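PDB 1W23: phosphoserine aminotransferase from Bacillus alcalophilus, which catalyses the reversible, pyridoxal-phosphate-dependent transfer of an amino group between phosphoserine and 2-oxoglutarate, a step of serine biosynthesis, and acts likewise on phosphohydroxythreonine. Local coordinates for residues A[5-10]-A[335-340]; A[267-272]-A[341-346]; A[273-278]-A[297-302]; A[319-324]-A[347-352]. All coordinates share one frame; numbering follows the deposited sequence.

Overall arrangement
The four contacts cluster in one part of the subunit, their centres 10 to 12 Å apart; interaction 1 brings the N-terminal strand to a C-terminal region held together by interactions 2, 3 and 4. Between nearest atoms, the Tyr-338 side chain of interaction 1 is about 6 Å from pyridoxal phosphate and about 3 Å from that of Lys-196; the Asn-298 side chain of interaction 3 is about 7 Å from the cofactor and about 4 Å from that of Thr-152. Lys-270 NZ of interaction 2 lies 2.6 Å from Ile-337 O. Interactions 2 and 3 share helix 259-279, 2 and 4 helix 343-359. Strand pairing ties interaction 1 to 3 (Ala-335 N to Val-299 O, 2.8 Å) and to 4 (Phe-5 O to Val-322 N, 2.9 Å).

Interaction 1. Residues A[5-10]-A[335-340]; sequences FNFNAG and ASIYNA
At the margin of the pyridoxal phosphate pocket, where the N-terminal strand opens into a loop, Tyr-338 reaches across to Ala-9. A chi1 of -57° sets its CG beside the backbone N and opposite the carbonyl carbon, carrying the hydroxyl to the loop. Tyr-338 OH donates to Ala-9 O at 2.7 Å, meeting the carbonyl at a C=O...O angle of 127° and tilted 34° from its plane; the same hydroxyl also pairs with Asn-298 ND2, so two partners fix the tip of the side chain. Tyr-338 further touches Thr-152 and Lys-196, which belong to the cofactor pocket. Ser-336 lies alongside: its OG packs 3.4 Å from Ala-9 CA, pairs with Asn-298 ND2 and shares water 1 with Phe-7 O, each of these two oxygens 2.7 Å from the water. The Phe-7 ring packs beside residues 335-337. Its CD2 comes 3.4 Å from Ser-336 O, a buried carbonyl for which the model holds no polar partner, and Ile-337 CG2 meets the ring edge in plane, 3.7 Å from Phe-7 CE2. An Asx turn shapes the loop: Asn-6 OD1 accepts from Asn-8 N at 3.0 Å. Asn-8 ND2 bonds to Glu-38 O of the second subunit, so the loop borders the dimer interface. Around the contact, strand 5-6 pairs with strand 321-322, strand 333-336 pairs with strand 298-302, and Phe-7 and Ile-337 both lean on helix 343-359.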
loop_
_atom_site.group_PDB
_atom_site.type_symbol
_atom_site.label_atom_id
_atom_site.label_comp_id
_atom_site.label_asym_id
_atom_site.label_seq_id
_atom_site.Cartn_x
_atom_site.Cartn_y
_atom_site.Cartn_z
ATOM N N PHE A 5 -26.016 -0.905 8.592
ATOM C CA PHE A 5 -26.094 -1.250 7.161
ATOM C C PHE A 5 -24.967 -0.495 6.461
ATOM O O PHE A 5 -24.974 0.736 6.407
ATOM C CB PHE A 5 -27.453 -0.868 6.588
ATOM C CG PHE A 5 -28.606 -1.414 7.399
ATOM C CD1 PHE A 5 -29.364 -0.586 8.216
ATOM C CD2 PHE A 5 -28.915 -2.764 7.329
ATOM C CE1 PHE A 5 -30.411 -1.036 8.967
ATOM C CE2 PHE A 5 -29.987 -3.241 8.080
ATOM C CZ PHE A 5 -30.702 -2.371 8.883
ATOM N N ASN A 6 -23.998 -1.219 5.924
ATOM C CA ASN A 6 -22.765 -0.621 5.404
ATOM C C ASN A 6 -22.825 -0.388 3.892
ATOM O O ASN A 6 -22.545 -1.288 3.091
ATOM C CB ASN A 6 -21.570 -1.482 5.756
ATOM C CG ASN A 6 -20.252 -0.822 5.361
ATOM O OD1 ASN A 6 -20.263 0.274 4.820
ATOM N ND2 ASN A 6 -19.152 -1.537 5.624
ATOM N N PHE A 7 -23.181 0.833 3.521
ATOM C CA PHE A 7 -23.221 1.309 2.141
ATOM C C PHE A 7 -22.028 2.200 1.806
ATOM O O PHE A 7 -22.075 2.999 0.869
ATOM C CB PHE A 7 -24.536 2.049 1.877
ATOM C CG PHE A 7 -25.754 1.159 1.812
ATOM C CD1 PHE A 7 -26.552 0.921 2.907
ATOM C CD2 PHE A 7 -26.116 0.529 0.623
ATOM C CE1 PHE A 7 -27.668 0.117 2.828
ATOM C CE2 PHE A 7 -27.243 -0.269 0.535
ATOM C CZ PHE A 7 -28.013 -0.485 1.647
ATOM N N ASN A 8 -20.917 2.012 2.503
ATOM C CA ASN A 8 -19.716 2.799 2.215
ATOM C C ASN A 8 -19.222 2.592 0.786
ATOM O O ASN A 8 -19.261 1.485 0.217
ATOM C CB ASN A 8 -18.588 2.405 3.200
ATOM C CG ASN A 8 -18.675 3.140 4.502
ATOM O OD1 ASN A 8 -19.174 4.267 4.566
ATOM N ND2 ASN A 8 -18.156 2.537 5.565
ATOM N N ALA A 9 -18.721 3.699 0.208
ATOM C CA ALA A 9 -18.327 3.763 -1.197
ATOM C C ALA A 9 -16.893 3.324 -1.471
ATOM O O ALA A 9 -16.538 3.224 -2.631
ATOM C CB ALA A 9 -18.542 5.184 -1.731
ATOM N N GLY A 10 -16.078 3.140 -0.448
ATOM C CA GLY A 10 -14.700 2.745 -0.684
ATOM C C GLY A 10 -13.783 3.305 0.378
ATOM O O GLY A 10 -13.720 4.566 0.539
ATOM N N ALA A 335 -26.071 5.017 -2.725
ATOM C CA ALA A 335 -26.096 3.706 -2.083
ATOM C C ALA A 335 -25.083 2.810 -2.830
ATOM O O ALA A 335 -25.351 2.409 -3.980
ATOM C CB ALA A 335 -27.492 3.082 -2.123
ATOM N N SER A 336 -23.937 2.536 -2.225
ATOM C CA SER A 336 -22.930 1.662 -2.829
ATOM C C SER A 336 -23.253 0.234 -2.422
ATOM O O SER A 336 -23.400 -0.078 -1.249
ATOM C CB SER A 336 -21.541 2.089 -2.421
ATOM O OG SER A 336 -21.240 3.399 -2.889
ATOM N N ILE A 337 -23.432 -0.608 -3.451
ATOM C CA ILE A 337 -23.948 -1.962 -3.353
ATOM C C ILE A 337 -23.023 -2.950 -4.062
ATOM O O ILE A 337 -23.395 -3.760 -4.882
ATOM C CB ILE A 337 -25.417 -2.025 -3.857
ATOM C CG1 ILE A 337 -25.602 -1.422 -5.246
ATOM C CG2 ILE A 337 -26.336 -1.383 -2.841
ATOM C CD1 ILE A 337 -26.978 -1.716 -5.849
ATOM N N TYR A 338 -21.734 -2.860 -3.709
ATOM C CA TYR A 338 -20.709 -3.759 -4.188
ATOM C C TYR A 338 -21.015 -5.194 -3.832
ATOM O O TYR A 338 -21.943 -5.479 -3.057
ATOM C CB TYR A 338 -19.370 -3.323 -3.573
ATOM C CG TYR A 338 -18.999 -1.884 -3.876
ATOM C CD1 TYR A 338 -18.664 -1.012 -2.855
ATOM C CD2 TYR A 338 -18.962 -1.369 -5.143
ATOM C CE1 TYR A 338 -18.313 0.281 -3.088
ATOM C CE2 TYR A 338 -18.596 -0.077 -5.406
ATOM C CZ TYR A 338 -18.254 0.758 -4.373
ATOM O OH TYR A 338 -17.918 2.078 -4.668
ATOM N N ASN A 339 -20.219 -6.122 -4.342
ATOM C CA ASN A 339 -20.508 -7.564 -4.230
ATOM C C ASN A 339 -20.907 -7.998 -2.812
ATOM O O ASN A 339 -21.851 -8.780 -2.671
ATOM C CB ASN A 339 -19.252 -8.343 -4.579
ATOM C CG ASN A 339 -18.894 -8.405 -6.055
ATOM O OD1 ASN A 339 -19.652 -7.975 -6.920
ATOM N ND2 ASN A 339 -17.722 -8.972 -6.357
ATOM N N ALA A 340 -20.177 -7.539 -1.801
ATOM C CA ALA A 340 -20.379 -8.057 -0.445
ATOM C C ALA A 340 -21.497 -7.389 0.334
ATOM O O ALA A 340 -21.802 -7.844 1.442
ATOM C CB ALA A 340 -19.091 -7.997 0.337
HETATM O O HOH W 1 -22.133 5.081 -0.914
#

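Interaction 2. Residues A[267-272]-A[341-346]; sequences NEEKAK and VPIDAC. With MG (magnesium ion), chain E.
Lys-270 points its CB toward the start of helix 343-359, where it lies 3.8 Å from Cys-346 SG and 4.1 Å from Ile-343 CG1. The next carbon, Lys-270 CG, is held between the backbone N and the carbonyl carbon (chi1 76°), and it remains beside the sulfur, 4.0 Å from Cys-346 SG. From there the chain runs along the loop before the helix: Lys-270 CD is 3.5 Å and Lys-270 CE 3.2 Å from Val-341 O, contacts of carbon with a carbonyl oxygen. The lysine is modelled in two conformations; in this one a bend at the last torsion (chi4 -75°) brings Lys-270 NZ back to its own helix, where it donates to Asn-267 OD1 at 2.7 Å, standing 36° above that carbonyl plane. NZ also bonds to Ile-337 O and Tyr-338 O. Toward solvent, beside exposed Glu-269, Ile-343 CD1 crosses obliquely against the carboxylate end, 3.7 Å from Glu-269 CD. One residue further on, Asp-344 turns to the other side of its helix and binds magnesium through OD2 at 2.1 Å, with waters 2 and 3 also on the ion. In this conformer of Lys-270 three carbonyl oxygens thus accept from NZ, and their dipoles probably stabilise the buried ammonium and tie the loop at 337-338 to helix 259-279, while CB and CG pack on Cys-346 and Ile-343.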
loop_
_atom_site.group_PDB
_atom_site.type_symbol
_atom_site.label_atom_id
_atom_site.label_comp_id
_atom_site.label_asym_id
_atom_site.label_seq_id
_atom_site.Cartn_x
_atom_site.Cartn_y
_atom_site.Cartn_z
ATOM N N ASN A 267 -26.128 -9.351 -7.696
ATOM C CA ASN A 267 -25.960 -7.905 -7.831
ATOM C C ASN A 267 -27.158 -7.300 -8.584
ATOM O O ASN A 267 -27.659 -6.225 -8.209
ATOM C CB ASN A 267 -24.648 -7.577 -8.522
ATOM C CG ASN A 267 -23.437 -7.841 -7.616
ATOM O OD1 ASN A 267 -23.536 -7.856 -6.405
ATOM N ND2 ASN A 267 -22.276 -8.042 -8.274
ATOM N N GLU A 268 -27.592 -7.988 -9.645
ATOM C CA GLU A 268 -28.779 -7.492 -10.359
ATOM C C GLU A 268 -30.001 -7.483 -9.431
ATOM O O GLU A 268 -30.798 -6.546 -9.478
ATOM C CB GLU A 268 -29.007 -8.344 -11.612
ATOM C CG GLU A 268 -27.937 -8.111 -12.667
ATOM C CD GLU A 268 -27.913 -8.977 -13.877
ATOM O OE1 GLU A 268 -26.981 -8.903 -14.701
ATOM O OE2 GLU A 268 -28.871 -9.763 -14.034
ATOM N N GLU A 269 -30.193 -8.505 -8.622
ATOM C CA GLU A 269 -31.343 -8.561 -7.744
ATOM C C GLU A 269 -31.288 -7.444 -6.715
ATOM O O GLU A 269 -32.330 -6.784 -6.449
ATOM C CB GLU A 269 -31.400 -9.909 -7.026
ATOM C CG GLU A 269 -32.646 -10.057 -6.257
ATOM C CD GLU A 269 -32.957 -11.358 -5.575
ATOM O OE1 GLU A 269 -32.182 -12.306 -5.777
ATOM O OE2 GLU A 269 -34.051 -11.273 -4.894
ATOM N N LYS A 270 -30.155 -7.204 -6.085
ATOM C CA LYS A 270 -30.127 -6.231 -5.012
ATOM C C LYS A 270 -30.236 -4.805 -5.602
ATOM O O LYS A 270 -30.916 -3.983 -5.013
ATOM C CB LYS A 270 -29.044 -6.554 -4.066
ATOM C CG LYS A 270 -27.684 -6.270 -4.424
ATOM C CD LYS A 270 -26.641 -7.008 -3.483
ATOM C CE LYS A 270 -25.452 -6.098 -3.484
ATOM N NZ LYS A 270 -24.591 -6.085 -4.685
ATOM N N ALA A 271 -29.647 -4.536 -6.773
ATOM C CA ALA A 271 -29.828 -3.249 -7.416
ATOM C C ALA A 271 -31.293 -3.020 -7.750
ATOM O O ALA A 271 -31.799 -1.902 -7.580
ATOM C CB ALA A 271 -28.949 -3.164 -8.669
ATOM N N LYS A 272 -31.976 -4.050 -8.256
ATOM C CA LYS A 272 -33.396 -3.877 -8.647
ATOM C C LYS A 272 -34.228 -3.497 -7.433
ATOM O O LYS A 272 -35.201 -2.734 -7.602
ATOM C CB LYS A 272 -33.892 -5.162 -9.288
ATOM C CG LYS A 272 -35.387 -5.260 -9.554
ATOM C CD LYS A 272 -35.794 -6.650 -10.015
ATOM C CE LYS A 272 -37.283 -6.918 -10.013
ATOM N NZ LYS A 272 -38.144 -5.912 -10.634
ATOM N N VAL A 341 -22.121 -6.355 -0.182
ATOM C CA VAL A 341 -23.241 -5.759 0.537
ATOM C C VAL A 341 -24.390 -6.752 0.553
ATOM O O VAL A 341 -24.826 -7.206 -0.519
ATOM C CB VAL A 341 -23.637 -4.400 -0.079
ATOM C CG1 VAL A 341 -24.898 -3.867 0.562
ATOM C CG2 VAL A 341 -22.488 -3.400 0.012
ATOM N N PRO A 342 -24.917 -7.147 1.716
ATOM C CA PRO A 342 -25.958 -8.193 1.745
ATOM C C PRO A 342 -27.283 -7.683 1.233
ATOM O O PRO A 342 -27.635 -6.511 1.378
ATOM C CB PRO A 342 -26.025 -8.591 3.219
ATOM C CG PRO A 342 -25.680 -7.322 3.900
ATOM C CD PRO A 342 -24.548 -6.696 3.083
ATOM N N ILE A 343 -28.075 -8.611 0.686
ATOM C CA ILE A 343 -29.381 -8.217 0.154
ATOM C C ILE A 343 -30.257 -7.678 1.274
ATOM O O ILE A 343 -31.064 -6.737 0.999
ATOM C CB ILE A 343 -30.032 -9.335 -0.654
ATOM C CG1 ILE A 343 -31.224 -8.791 -1.462
ATOM C CG2 ILE A 343 -30.512 -10.498 0.187
ATOM C CD1 ILE A 343 -31.576 -9.718 -2.580
ATOM N N ASP A 344 -30.184 -8.132 2.517
ATOM C CA ASP A 344 -31.037 -7.558 3.561
ATOM C C ASP A 344 -30.708 -6.093 3.860
ATOM O O ASP A 344 -31.617 -5.407 4.332
ATOM C CB ASP A 344 -31.098 -8.413 4.812
ATOM C CG ASP A 344 -29.855 -8.656 5.580
ATOM O OD1 ASP A 344 -28.777 -8.145 5.190
ATOM O OD2 ASP A 344 -29.934 -9.411 6.606
ATOM N N ALA A 345 -29.506 -5.630 3.543
ATOM C CA ALA A 345 -29.251 -4.190 3.690
ATOM C C ALA A 345 -30.062 -3.404 2.657
ATOM O O ALA A 345 -30.540 -2.302 2.938
ATOM C CB ALA A 345 -27.784 -3.893 3.591
ATOM N N CYS A 346 -30.165 -3.953 1.440
ATOM C CA CYS A 346 -30.935 -3.322 0.390
ATOM C C CYS A 346 -32.428 -3.333 0.730
ATOM O O CYS A 346 -33.119 -2.337 0.463
ATOM C CB CYS A 346 -30.639 -4.017 -0.942
ATOM S SG CYS A 346 -28.906 -3.840 -1.471
HETATM MG MG MG E . -28.595 -10.587 7.641
HETATM O O HOH W 2 -27.028 -9.660 6.523
HETATM O O HOH W 3 -28.406 -9.243 9.077
#

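Interaction 3. Residues A[273-278]-A[297-302]; sequences IIYDTI and MNVTFN
Apolar packing centres on Val-299, met by three side chains of the helix. Its CG1 methyl receives Ile-274 CG2, which comes in at a slant 3.8 Å from Val-299 CG1, Tyr-275 CE2 at 3.6 Å, and Ile-278 CD1, which slides past at 3.9 Å. A chi1 of 180° turns both methyls of the valine to the tyrosine: Val-299 CG2 lies by CZ and OH of Tyr-275. Ile-278 CD1 also reaches Phe-301 CB at 4.0 Å; Val-299 and Phe-301, alternate residues of the strand, both point toward the helix. This is a helix laid on a sheet: helix 259-279 packs on strand 298-302, the middle strand of a three-stranded antiparallel sheet, and the axis of segment 273-278 passes 10.0 Å from that of the strand, 16° from parallel. Polar links run through water 4, which lies in the plane of the Tyr-275 ring at its hydroxyl edge. The water donates to Tyr-275 OH (2.7 Å) and to Asn-298 O (3.3 Å), and it accepts from Thr-300 N (3.2 Å); Tyr-275 OH has its stronger partner in Ser-295 O. On the far side of the strand, Asn-298 OD1 bonds to Asn-150 ND2, a residue of the cofactor pocket.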
loop_
_atom_site.group_PDB
_atom_site.type_symbol
_atom_site.label_atom_id
_atom_site.label_comp_id
_atom_site.label_asym_id
_atom_site.label_seq_id
_atom_site.Cartn_x
_atom_site.Cartn_y
_atom_site.Cartn_z
ATOM N N ILE A 273 -33.926 -3.991 -6.247
ATOM C CA ILE A 273 -34.690 -3.565 -5.050
ATOM C C ILE A 273 -34.662 -2.074 -4.919
ATOM O O ILE A 273 -35.700 -1.441 -4.649
ATOM C CB ILE A 273 -34.125 -4.251 -3.793
ATOM C CG1 ILE A 273 -34.403 -5.779 -3.789
ATOM C CG2 ILE A 273 -34.663 -3.619 -2.512
ATOM C CD1 ILE A 273 -33.588 -6.543 -2.782
ATOM N N ILE A 274 -33.471 -1.471 -5.065
ATOM C CA ILE A 274 -33.350 -0.031 -4.860
ATOM C C ILE A 274 -33.913 0.744 -6.038
ATOM O O ILE A 274 -34.670 1.709 -5.839
ATOM C CB ILE A 274 -31.873 0.333 -4.552
ATOM C CG1 ILE A 274 -31.357 -0.453 -3.329
ATOM C CG2 ILE A 274 -31.771 1.836 -4.322
ATOM C CD1 ILE A 274 -29.883 -0.321 -3.087
ATOM N N TYR A 275 -33.582 0.367 -7.271
ATOM C CA TYR A 275 -34.143 1.058 -8.425
ATOM C C TYR A 275 -35.673 0.973 -8.480
ATOM O O TYR A 275 -36.320 1.963 -8.842
ATOM C CB TYR A 275 -33.502 0.606 -9.732
ATOM C CG TYR A 275 -32.088 1.089 -9.944
ATOM C CD1 TYR A 275 -31.038 0.224 -10.082
ATOM C CD2 TYR A 275 -31.793 2.452 -10.000
ATOM C CE1 TYR A 275 -29.730 0.653 -10.269
ATOM C CE2 TYR A 275 -30.508 2.905 -10.201
ATOM C CZ TYR A 275 -29.478 1.995 -10.322
ATOM O OH TYR A 275 -28.195 2.497 -10.524
ATOM N N ASP A 276 -36.241 -0.179 -8.132
ATOM C CA ASP A 276 -37.705 -0.266 -8.119
ATOM C C ASP A 276 -38.282 0.722 -7.090
ATOM O O ASP A 276 -39.351 1.318 -7.323
ATOM C CB ASP A 276 -38.153 -1.688 -7.832
ATOM C CG ASP A 276 -38.061 -2.649 -8.949
ATOM O OD1 ASP A 276 -37.782 -2.270 -10.099
ATOM O OD2 ASP A 276 -38.335 -3.858 -8.711
ATOM N N THR A 277 -37.609 0.861 -5.954
ATOM C CA THR A 277 -38.103 1.791 -4.916
ATOM C C THR A 277 -38.113 3.216 -5.468
ATOM O O THR A 277 -39.050 3.998 -5.264
ATOM C CB THR A 277 -37.265 1.698 -3.664
ATOM O OG1 THR A 277 -37.214 0.325 -3.189
ATOM C CG2 THR A 277 -37.817 2.511 -2.530
ATOM N N ILE A 278 -37.036 3.599 -6.168
ATOM C CA ILE A 278 -36.989 4.896 -6.810
ATOM C C ILE A 278 -38.108 5.048 -7.832
ATOM O O ILE A 278 -38.861 6.056 -7.855
ATOM C CB ILE A 278 -35.583 5.130 -7.454
ATOM C CG1 ILE A 278 -34.514 5.245 -6.353
ATOM C CG2 ILE A 278 -35.577 6.345 -8.373
ATOM C CD1 ILE A 278 -33.079 5.190 -6.915
ATOM N N MET A 297 -23.556 -1.042 -9.126
ATOM C CA MET A 297 -22.613 -0.899 -8.022
ATOM C C MET A 297 -22.824 0.358 -7.156
ATOM O O MET A 297 -22.597 0.299 -5.949
ATOM C CB MET A 297 -21.179 -0.888 -8.594
ATOM C CG MET A 297 -20.768 -2.191 -9.238
ATOM S SD MET A 297 -20.359 -3.551 -8.109
ATOM C CE MET A 297 -21.856 -4.548 -8.083
ATOM N N ASN A 298 -23.228 1.480 -7.785
ATOM C CA ASN A 298 -23.437 2.724 -7.074
ATOM C C ASN A 298 -24.734 3.353 -7.552
ATOM O O ASN A 298 -24.840 3.709 -8.697
ATOM C CB ASN A 298 -22.283 3.728 -7.270
ATOM C CG ASN A 298 -20.931 3.133 -6.939
ATOM O OD1 ASN A 298 -20.233 2.664 -7.861
ATOM N ND2 ASN A 298 -20.488 3.182 -5.687
ATOM N N VAL A 299 -25.729 3.451 -6.646
ATOM C CA VAL A 299 -27.047 3.985 -6.995
ATOM C C VAL A 299 -27.139 5.414 -6.491
ATOM O O VAL A 299 -27.150 5.668 -5.273
ATOM C CB VAL A 299 -28.172 3.119 -6.400
ATOM C CG1 VAL A 299 -29.512 3.716 -6.791
ATOM C CG2 VAL A 299 -28.063 1.664 -6.803
ATOM N N THR A 300 -27.198 6.354 -7.426
ATOM C CA THR A 300 -27.174 7.783 -7.097
ATOM C C THR A 300 -28.559 8.398 -7.258
ATOM O O THR A 300 -29.259 8.172 -8.274
ATOM C CB THR A 300 -26.121 8.500 -7.953
ATOM O OG1 THR A 300 -26.390 8.204 -9.320
ATOM C CG2 THR A 300 -24.710 8.076 -7.564
ATOM N N PHE A 301 -28.996 9.199 -6.271
ATOM C CA PHE A 301 -30.342 9.755 -6.348
ATOM C C PHE A 301 -30.427 10.993 -5.440
ATOM O O PHE A 301 -29.620 11.209 -4.556
ATOM C CB PHE A 301 -31.425 8.760 -5.976
ATOM C CG PHE A 301 -31.331 8.165 -4.586
ATOM C CD1 PHE A 301 -32.108 8.710 -3.551
ATOM C CD2 PHE A 301 -30.508 7.107 -4.278
ATOM C CE1 PHE A 301 -32.060 8.199 -2.261
ATOM C CE2 PHE A 301 -30.496 6.574 -2.982
ATOM C CZ PHE A 301 -31.276 7.129 -1.997
ATOM N N ASN A 302 -31.473 11.784 -5.712
ATOM C CA ASN A 302 -31.814 12.975 -4.920
ATOM C C ASN A 302 -33.296 12.922 -4.570
ATOM O O ASN A 302 -34.093 12.348 -5.311
ATOM C CB ASN A 302 -31.548 14.285 -5.711
ATOM C CG ASN A 302 -30.111 14.652 -5.792
ATOM O OD1 ASN A 302 -29.628 15.373 -4.884
ATOM N ND2 ASN A 302 -29.398 14.197 -6.820
HETATM O O HOH W 4 -27.289 5.082 -10.347
#

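Interaction 4. Residues A[319-324]-A[347-352]; sequences QGFVGL and IALREL
Phe-321 and Leu-352 come at each other from opposite directions, and the leucine lies over the phenylalanine face: Leu-352 CD2 sits 4.1 Å from the Phe-321 ring centroid, 19° off the normal, a CH-pi contact. Here helix 343-359 packs on a two-stranded parallel sheet, strand 321-322 beside the N-terminal strand 5-6. Leading into the strand, Gly-320 closes the preceding helix in a Schellman motif with positive phi. The torsion chi1 of Phe-321 (-66°) sets CG beside the backbone N and opposite the carbonyl carbon, from where the far end of the ring reaches the helix backbone. There Phe-321 CE2 lies 3.6 Å from Leu-349 CA, obliquely placed, while the Ala-348 CB methyl is 3.9 Å from Phe-321 CZ. Phe-5 meets the ring as well, with planes about 30° apart. Leu-324 CD1 and Leu-349 CD1 are 3.9 Å apart, the two side chains sliding past each other in opposite directions, while Gln-319 CG lies aslant to Leu-352 CD1 at 4.0 Å. Leu-352 and Leu-324 both touch helix 306-318 too. The Ala-348 carbonyl approaches the ring at its edge, Ala-348 O being 3.6 Å from Phe-321 CZ, and this same oxygen accepts the helical bond from Leu-352 N at 2.9 Å.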
loop_
_atom_site.group_PDB
_atom_site.type_symbol
_atom_site.label_atom_id
_atom_site.label_comp_id
_atom_site.label_asym_id
_atom_site.label_seq_id
_atom_site.Cartn_x
_atom_site.Cartn_y
_atom_site.Cartn_z
ATOM N N GLN A 319 -30.938 5.562 11.821
ATOM C CA GLN A 319 -31.383 4.210 11.671
ATOM C C GLN A 319 -30.266 3.204 11.401
ATOM O O GLN A 319 -30.529 2.046 11.244
ATOM C CB GLN A 319 -32.472 4.134 10.591
ATOM C CG GLN A 319 -33.745 4.845 10.968
ATOM C CD GLN A 319 -34.475 4.064 12.079
ATOM O OE1 GLN A 319 -34.733 2.855 11.916
ATOM N NE2 GLN A 319 -34.795 4.756 13.171
ATOM N N GLY A 320 -28.992 3.645 11.413
ATOM C CA GLY A 320 -27.860 2.709 11.303
ATOM C C GLY A 320 -27.300 2.556 9.947
ATOM O O GLY A 320 -26.356 1.764 9.787
ATOM N N PHE A 321 -27.757 3.343 8.963
ATOM C CA PHE A 321 -27.185 3.294 7.616
ATOM C C PHE A 321 -25.885 4.128 7.573
ATOM O O PHE A 321 -25.845 5.268 8.047
ATOM C CB PHE A 321 -28.166 3.859 6.577
ATOM C CG PHE A 321 -29.396 2.996 6.441
ATOM C CD1 PHE A 321 -30.460 3.075 7.303
ATOM C CD2 PHE A 321 -29.472 2.060 5.401
ATOM C CE1 PHE A 321 -31.549 2.245 7.179
ATOM C CE2 PHE A 321 -30.537 1.214 5.301
ATOM C CZ PHE A 321 -31.587 1.311 6.195
ATOM N N VAL A 322 -24.851 3.538 6.991
ATOM C CA VAL A 322 -23.517 4.159 6.899
ATOM C C VAL A 322 -23.181 4.390 5.440
ATOM O O VAL A 322 -23.305 3.487 4.609
ATOM C CB VAL A 322 -22.455 3.213 7.559
ATOM C CG1 VAL A 322 -21.081 3.789 7.419
ATOM C CG2 VAL A 322 -22.791 3.014 9.030
ATOM N N GLY A 323 -22.716 5.588 5.131
ATOM C CA GLY A 323 -22.147 5.877 3.833
ATOM C C GLY A 323 -23.022 6.406 2.743
ATOM O O GLY A 323 -22.572 6.529 1.611
ATOM N N LEU A 324 -24.293 6.706 3.048
ATOM C CA LEU A 324 -25.233 7.092 1.980
ATOM C C LEU A 324 -25.077 8.513 1.487
ATOM O O LEU A 324 -25.682 8.851 0.464
ATOM C CB LEU A 324 -26.665 6.900 2.483
ATOM C CG LEU A 324 -27.128 5.486 2.661
ATOM C CD1 LEU A 324 -28.561 5.459 3.229
ATOM C CD2 LEU A 324 -27.114 4.688 1.382
ATOM N N ILE A 347 -32.926 -4.455 1.256
ATOM C CA ILE A 347 -34.325 -4.491 1.730
ATOM C C ILE A 347 -34.526 -3.446 2.796
ATOM O O ILE A 347 -35.554 -2.740 2.789
ATOM C CB ILE A 347 -34.645 -5.904 2.202
ATOM C CG1 ILE A 347 -34.547 -6.955 1.084
ATOM C CG2 ILE A 347 -36.002 -5.914 2.917
ATOM C CD1 ILE A 347 -34.582 -8.420 1.469
ATOM N N ALA A 348 -33.609 -3.303 3.759
ATOM C CA ALA A 348 -33.734 -2.317 4.821
ATOM C C ALA A 348 -33.768 -0.888 4.230
ATOM O O ALA A 348 -34.545 -0.034 4.679
ATOM C CB ALA A 348 -32.637 -2.470 5.863
ATOM N N LEU A 349 -32.902 -0.626 3.235
ATOM C CA LEU A 349 -32.900 0.681 2.586
ATOM C C LEU A 349 -34.241 0.961 1.915
ATOM O O LEU A 349 -34.774 2.083 2.040
ATOM C CB LEU A 349 -31.721 0.794 1.628
ATOM C CG LEU A 349 -31.637 2.123 0.857
ATOM C CD1 LEU A 349 -31.486 3.297 1.797
ATOM C CD2 LEU A 349 -30.470 2.094 -0.115
ATOM N N ARG A 350 -34.780 -0.013 1.200
ATOM C CA ARG A 350 -36.120 0.150 0.599
ATOM C C ARG A 350 -37.133 0.519 1.685
ATOM O O ARG A 350 -37.942 1.448 1.489
ATOM C CB ARG A 350 -36.521 -1.121 -0.137
ATOM C CG ARG A 350 -37.993 -1.180 -0.474
ATOM C CD ARG A 350 -38.306 -2.380 -1.370
ATOM N NE ARG A 350 -39.691 -2.559 -1.700
ATOM C CZ ARG A 350 -40.289 -1.985 -2.743
ATOM N NH1 ARG A 350 -39.636 -1.174 -3.599
ATOM N NH2 ARG A 350 -41.597 -2.269 -2.872
ATOM N N GLU A 351 -37.138 -0.172 2.803
ATOM C CA GLU A 351 -38.118 0.091 3.845
ATOM C C GLU A 351 -37.945 1.505 4.416
ATOM O O GLU A 351 -38.924 2.237 4.651
ATOM C CB GLU A 351 -37.973 -1.007 4.941
ATOM C CG GLU A 351 -38.503 -2.357 4.398
ATOM C CD GLU A 351 -38.297 -3.556 5.242
ATOM O OE1 GLU A 351 -38.730 -4.694 4.882
ATOM O OE2 GLU A 351 -37.699 -3.433 6.346
ATOM N N LEU A 352 -36.698 1.937 4.637
ATOM C CA LEU A 352 -36.435 3.301 5.080
ATOM C C LEU A 352 -36.990 4.295 4.084
ATOM O O LEU A 352 -37.636 5.288 4.454
ATOM C CB LEU A 352 -34.920 3.488 5.219
ATOM C CG LEU A 352 -34.402 4.889 5.544
ATOM C CD1 LEU A 352 -34.283 5.111 7.039
ATOM C CD2 LEU A 352 -32.987 5.154 5.043
#